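PDB 3KMI: putative membrane protein COG4129 from Clostridium difficile, which is of unproven function but probably belongs to the aromatic acid exporters, this helical piece corresponding to the putative C-terminal domain. Local coordinates for residues Asp44-Thr47 / Leu48-Ile52; Ile56-Thr59 / Tyr60-Asn64. All coordinates share one frame; numbering follows the deposited sequence.

Both contacts lie on helix 41-61 of an all-helical domain, one after the other along the chain, with centres about 18 Å apart. Both are surface contacts, yet each turns one flank to neighbours: interaction 1 to helices 7-33 and 68-95, interaction 2 to helix 68-95 and the second subunit. Residues 44-52 are mid-helix, with regular backbone bonds and a serine hydroxyl joining them under a tyrosine ring. Residues 56-64 take in the end of the helix, where an asparagine amide helps to satisfy one of the last carbonyls and a tyrosine packs on an isoleucine. Of the residues that touch in interaction 1 only L48 is buried; in interaction 2 none is.

Interaction 1: residues Asp44-Thr47 / Leu48-Ile52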
ATOM      1  N   ASP A  44       5.915   8.435  18.101  1.00 11.07           N
ATOM      2  CA  ASP A  44       7.003   7.884  17.279  1.00  9.99           C
ATOM      3  C   ASP A  44       6.836   8.167  15.795  1.00  9.53           C
ATOM      4  O   ASP A  44       7.817   8.389  15.074  1.00  8.44           O
ATOM      5  CB  ASP A  44       7.138   6.388  17.511  1.00  9.89           C
ATOM      6  CG  ASP A  44       7.640   6.045  18.935  1.00 12.42           C
ATOM      7  OD1 ASP A  44       8.283   6.906  19.585  1.00 10.28           O
ATOM      8  OD2 ASP A  44       7.399   4.896  19.387  1.00 12.79           O
ATOM      9  N   LEU A  45       5.589   8.136  15.326  1.00  9.74           N
ATOM     10  CA  LEU A  45       5.257   8.566  13.973  1.00  9.70           C
ATOM     11  C   LEU A  45       5.525  10.044  13.714  1.00  9.64           C
ATOM     12  O   LEU A  45       6.089  10.404  12.687  1.00 10.51           O
ATOM     13  CB  LEU A  45       3.794   8.235  13.644  1.00  9.60           C
ATOM     14  CG  LEU A  45       3.296   8.761  12.289  1.00 10.69           C
ATOM     15  CD1 LEU A  45       4.028   8.039  11.105  1.00 13.60           C
ATOM     16  CD2 LEU A  45       1.776   8.579  12.181  1.00 11.87           C
ATOM     17  N   TYR A  46       5.132  10.903  14.643  1.00 10.84           N
ATOM     18  CA  TYR A  46       5.486  12.299  14.542  1.00 12.27           C
ATOM     19  C   TYR A  46       6.995  12.529  14.459  1.00 12.02           C
ATOM     20  O   TYR A  46       7.442  13.333  13.675  1.00 12.50           O
ATOM     21  CB  TYR A  46       4.918  13.087  15.722  1.00 13.11           C
ATOM     22  CG  TYR A  46       5.225  14.551  15.588  1.00 19.20           C
ATOM     23  CD1 TYR A  46       4.644  15.314  14.560  1.00 23.89           C
ATOM     24  CD2 TYR A  46       6.135  15.176  16.448  1.00 25.19           C
ATOM     25  CE1 TYR A  46       4.925  16.692  14.436  1.00 26.92           C
ATOM     26  CE2 TYR A  46       6.428  16.556  16.320  1.00 27.75           C
ATOM     27  CZ  TYR A  46       5.811  17.299  15.311  1.00 27.04           C
ATOM     28  OH  TYR A  46       6.091  18.644  15.173  1.00 26.31           O
ATOM     29  N   THR A  47       7.777  11.829  15.266  1.00 12.08           N
ATOM     30  CA  THR A  47       9.236  11.986  15.235  1.00 12.22           C
ATOM     31  C   THR A  47       9.786  11.588  13.848  1.00 11.54           C
ATOM     32  O   THR A  47      10.644  12.268  13.254  1.00 12.06           O
ATOM     33  CB  THR A  47       9.921  11.079  16.308  1.00 11.25           C
ATOM     34  OG1 THR A  47       9.428  11.401  17.610  1.00 11.74           O
ATOM     35  CG2 THR A  47      11.469  11.175  16.252  1.00 13.73           C
ATOM     36  N   LEU A  48       9.308  10.465  13.348  1.00 11.79           N
ATOM     37  CA  LEU A  48       9.703   9.986  12.024  1.00 10.12           C
ATOM     38  C   LEU A  48       9.275  10.961  10.936  1.00 10.12           C
ATOM     39  O   LEU A  48      10.077  11.268  10.053  1.00 11.07           O
ATOM     40  CB  LEU A  48       9.132   8.606  11.751  1.00 10.21           C
ATOM     41  CG  LEU A  48       9.123   8.127  10.284  1.00 11.75           C
ATOM     42  CD1 LEU A  48      10.540   7.784   9.895  1.00 12.19           C
ATOM     43  CD2 LEU A  48       8.238   6.894  10.137  1.00 13.09           C
ATOM     44  N   ASN A  49       8.029  11.446  10.978  1.00 10.91           N
ATOM     45  CA  ASN A  49       7.599  12.436   9.996  1.00 12.02           C
ATOM     46  C   ASN A  49       8.479  13.693  10.076  1.00 13.05           C
ATOM     47  O   ASN A  49       8.831  14.266   9.033  1.00 14.56           O
ATOM     48  CB  ASN A  49       6.118  12.828  10.190  1.00 12.34           C
ATOM     49  CG  ASN A  49       5.155  11.805   9.584  1.00 13.76           C
ATOM     50  OD1 ASN A  49       5.525  11.035   8.688  1.00 13.93           O
ATOM     51  ND2 ASN A  49       3.915  11.821  10.044  1.00 11.47           N
ATOM     52  N   SER A  50       8.813  14.131  11.301  1.00 13.06           N
ATOM     53  CA  SER A  50       9.616  15.369  11.451  1.00 13.18           C
ATOM     54  C   SER A  50      11.048  15.167  10.887  1.00 12.24           C
ATOM     55  O   SER A  50      11.628  16.085  10.279  1.00 11.62           O
ATOM     56  CB  SER A  50       9.658  15.842  12.899  1.00 12.99           C
ATOM     57  OG  SER A  50       8.360  16.101  13.370  1.00 15.58           O
ATOM     58  N   LEU A  51      11.609  13.979  11.087  1.00 11.32           N
ATOM     59  CA  LEU A  51      12.924  13.631  10.482  1.00 11.45           C
ATOM     60  C   LEU A  51      12.913  13.468   8.968  1.00 11.76           C
ATOM     61  O   LEU A  51      13.922  13.783   8.261  1.00 11.56           O
ATOM     62  CB  LEU A  51      13.504  12.337  11.103  1.00 12.08           C
ATOM     63  CG  LEU A  51      14.987  12.081  10.724  1.00 14.28           C
ATOM     64  CD1 LEU A  51      15.897  13.242  11.007  1.00 13.60           C
ATOM     65  CD2 LEU A  51      15.568  10.826  11.404  1.00 16.73           C
ATOM     66  N   ILE A  52      11.813  12.937   8.443  1.00 11.58           N
ATOM     67  CA  ILE A  52      11.664  12.847   6.999  1.00 11.91           C
ATOM     68  C   ILE A  52      11.638  14.261   6.443  1.00 12.78           C
ATOM     69  O   ILE A  52      12.311  14.558   5.437  1.00 11.50           O
ATOM     70  CB  ILE A  52      10.327  12.119   6.604  1.00 12.07           C
ATOM     71  CG1 ILE A  52      10.491  10.602   6.786  1.00 12.05           C
ATOM     72  CG2 ILE A  52       9.918  12.522   5.154  1.00 13.13           C
ATOM     73  CD1 ILE A  52       9.129   9.772   6.829  1.00 12.95           C
TER
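The ring of Y46 lies with one face over the hydroxyl of S50, one helical turn further on; S50 OG sits 3.4 Å from Y46 CZ, displaced from the ring centre toward the rim. CG of Y46 is anti to the backbone N (chi1 -177°), which leans the outward-pointing ring toward S50. The same hydroxyl donates to Y46 O at 2.9 Å, while S50 N bonds to that oxygen from the opposite face of the carbonyl plane. The hydroxyl stands above this plane, away from a lone pair, with OG turned back beside its own backbone N (chi1 -60°).

On the next flank the L45 and N49 side chains cross obliquely, L45 CG coming within 3.8 Å of N49 ND2. N49 N bonds to L45 O at 2.8 Å, and N49 OD1 accepts from R85 of helix 68-95. R85 also packs against L45 and L48, so this flank joins the two helices through both polar and aliphatic contacts. T47 OG1 bonds back to the carbonyl of R43, and its side chain touches E20 of helix 7-33.

Two donors of S50 thus grip one carbonyl. The hydroxyl proton is spent on it, so what S50 turns to the Y46 ring is probably its oxygen rather than an O-H pointing at the face.

Interaction 2: residues Ile56-Thr59 / Tyr60-Asn64; sequences ISET and YDNIN
I56 CG2 rests over one face of the Y60 ring, 3.5 Å from CE2 and offset toward the rim, a CH-pi contact in which the methyl stands 3.7 Å from the centroid of the Y60 ring. The two side chains run side by side in the same direction. With chi1 of -77° Y60 turns its CG beside the backbone N, bringing the ring back over I56, and Y60 N bonds to I56 O at 2.9 Å.

Across the helix from this apolar patch, N62 ND2 donates to E58 O at 3.1 Å along a nearly straight path, N-H...O 168°, with the acceptor in the plane of the amide. N62 is the first residue to leave helical geometry. Its backbone N bonds weakly to E58 O and also to T59 O at 3.2 Å, the latter from above the carbonyl plane. On the flank of S57 and D61, D61 N bonds to S57 O; a water modelled between S57 OG and D61 OD2 is too close to both for the bridge to be more than doubtful.

Further out, I56 touches M78 and K82 of helix 68-95, and Y60 packs on L75 of that helix and on L75 of the second subunit. N62 O accepts from T66 OG1, in the turn before helix 68-95.

E58 O thus keeps a well-directed partner in the N62 amide where its backbone bond has become long and weak, whereas the Y60 flank is held by dispersion between methyl and ring.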
ATOM      1  N   ILE A  56      14.648  15.995   4.096  1.00 14.04           N
ATOM      2  CA  ILE A  56      14.357  16.450   2.734  1.00 14.24           C
ATOM      3  C   ILE A  56      14.625  17.936   2.584  1.00 15.02           C
ATOM      4  O   ILE A  56      15.237  18.358   1.590  1.00 14.34           O
ATOM      5  CB  ILE A  56      12.902  16.136   2.347  1.00 14.35           C
ATOM      6  CG1 ILE A  56      12.760  14.653   2.078  1.00 14.34           C
ATOM      7  CG2 ILE A  56      12.516  16.825   1.042  1.00 16.40           C
ATOM      8  CD1 ILE A  56      11.278  14.205   1.929  1.00 15.22           C
ATOM      9  N   SER A  57      14.219  18.720   3.591  1.00 14.68           N
ATOM     10  CA  SER A  57      14.417  20.166   3.559  1.00 15.94           C
ATOM     11  C   SER A  57      15.893  20.498   3.494  1.00 16.48           C
ATOM     12  O   SER A  57      16.297  21.387   2.744  1.00 17.15           O
ATOM     13  CB  SER A  57      13.785  20.860   4.766  1.00 15.38           C
ATOM     14  OG  SER A  57      13.973  22.277   4.641  1.00 18.35           O
ATOM     15  N   GLU A  58      16.696  19.779   4.269  1.00 17.19           N
ATOM     16  CA  GLU A  58      18.146  19.932   4.210  1.00 18.37           C
ATOM     17  C   GLU A  58      18.714  19.582   2.820  1.00 17.96           C
ATOM     18  O   GLU A  58      19.568  20.286   2.298  1.00 17.09           O
ATOM     19  CB  GLU A  58      18.825  19.114   5.303  1.00 19.72           C
ATOM     20  CG  GLU A  58      20.368  19.265   5.312  1.00 23.88           C
ATOM     21  CD  GLU A  58      20.978  19.076   6.688  1.00 27.57           C
ATOM     22  OE1 GLU A  58      20.464  18.240   7.466  1.00 30.65           O
ATOM     23  OE2 GLU A  58      21.958  19.791   7.001  1.00 30.61           O
ATOM     24  N   THR A  59      18.191  18.534   2.207  1.00 17.77           N
ATOM     25  CA  THR A  59      18.662  18.138   0.890  1.00 17.74           C
ATOM     26  C   THR A  59      18.327  19.229  -0.142  1.00 17.79           C
ATOM     27  O   THR A  59      19.159  19.554  -0.984  1.00 17.68           O
ATOM     28  CB  THR A  59      18.089  16.767   0.478  1.00 17.91           C
ATOM     29  OG1 THR A  59      18.467  15.789   1.462  1.00 18.32           O
ATOM     30  CG2 THR A  59      18.619  16.332  -0.944  1.00 15.80           C
ATOM     31  N   TYR A  60      17.125  19.807  -0.043  1.00 18.16           N
ATOM     32  CA  TYR A  60      16.650  20.822  -0.986  1.00 19.20           C
ATOM     33  C   TYR A  60      17.457  22.093  -0.842  1.00 19.41           C
ATOM     34  O   TYR A  60      17.763  22.758  -1.826  1.00 18.42           O
ATOM     35  CB  TYR A  60      15.185  21.183  -0.724  1.00 19.66           C
ATOM     36  CG  TYR A  60      14.145  20.194  -1.199  1.00 21.54           C
ATOM     37  CD1 TYR A  60      14.451  19.194  -2.137  1.00 21.83           C
ATOM     38  CD2 TYR A  60      12.831  20.291  -0.737  1.00 22.01           C
ATOM     39  CE1 TYR A  60      13.477  18.290  -2.575  1.00 23.15           C
ATOM     40  CE2 TYR A  60      11.854  19.410  -1.176  1.00 23.81           C
ATOM     41  CZ  TYR A  60      12.180  18.409  -2.095  1.00 24.73           C
ATOM     42  OH  TYR A  60      11.195  17.528  -2.507  1.00 26.90           O
ATOM     43  N   ASP A  61      17.759  22.434   0.407  1.00 19.58           N
ATOM     44  CA  ASP A  61      18.564  23.596   0.739  1.00 20.47           C
ATOM     45  C   ASP A  61      19.907  23.577  -0.003  1.00 21.13           C
ATOM     46  O   ASP A  61      20.428  24.646  -0.375  1.00 20.28           O
ATOM     47  CB  ASP A  61      18.821  23.654   2.241  1.00 20.35           C
ATOM     48  CG  ASP A  61      17.665  24.307   3.027  1.00 22.79           C
ATOM     49  OD1 ASP A  61      16.726  24.866   2.415  1.00 22.06           O
ATOM     50  OD2 ASP A  61      17.708  24.262   4.274  1.00 24.82           O
ATOM     51  N   ASN A  62      20.429  22.370  -0.236  1.00 21.70           N
ATOM     52  CA  ASN A  62      21.813  22.163  -0.693  1.00 22.90           C
ATOM     53  C   ASN A  62      21.918  21.630  -2.100  1.00 23.85           C
ATOM     54  O   ASN A  62      22.991  21.175  -2.509  1.00 24.13           O
ATOM     55  CB  ASN A  62      22.532  21.161   0.206  1.00 23.23           C
ATOM     56  CG  ASN A  62      23.094  21.787   1.452  1.00 24.13           C
ATOM     57  OD1 ASN A  62      24.137  22.415   1.417  1.00 27.03           O
ATOM     58  ND2 ASN A  62      22.431  21.570   2.575  1.00 26.63           N
ATOM     59  N   ILE A  63      20.829  21.674  -2.856  1.00 24.68           N
ATOM     60  CA  ILE A  63      20.905  21.243  -4.254  1.00 25.44           C
ATOM     61  C   ILE A  63      21.941  22.077  -5.026  1.00 25.93           C
ATOM     62  O   ILE A  63      22.669  21.536  -5.873  1.00 25.68           O
ATOM     63  CB  ILE A  63      19.513  21.191  -4.973  1.00 25.84           C
ATOM     64  CG1 ILE A  63      18.800  22.556  -4.953  1.00 26.94           C
ATOM     65  CG2 ILE A  63      18.654  20.103  -4.358  1.00 24.02           C
ATOM     66  CD1 ILE A  63      17.415  22.591  -5.660  1.00 28.82           C
ATOM     67  N   ASN A  64      22.024  23.371  -4.718  0.50 25.94           N
ATOM     68  CA  ASN A  64      22.954  24.272  -5.395  0.50 26.18           C
ATOM     69  C   ASN A  64      24.433  23.937  -5.180  0.50 26.06           C
ATOM     70  O   ASN A  64      25.262  24.261  -6.024  0.50 26.26           O
ATOM     71  CB  ASN A  64      22.675  25.721  -4.996  0.50 26.43           C
ATOM     72  CG  ASN A  64      21.349  26.222  -5.532  0.50 26.81           C
ATOM     73  OD1 ASN A  64      20.664  25.519  -6.278  0.50 27.31           O
ATOM     74  ND2 ASN A  64      20.985  27.448  -5.166  0.50 26.87           N
TER
HETATM   75  O   HOH W   1      16.070  22.921   5.646  1.00 21.78           O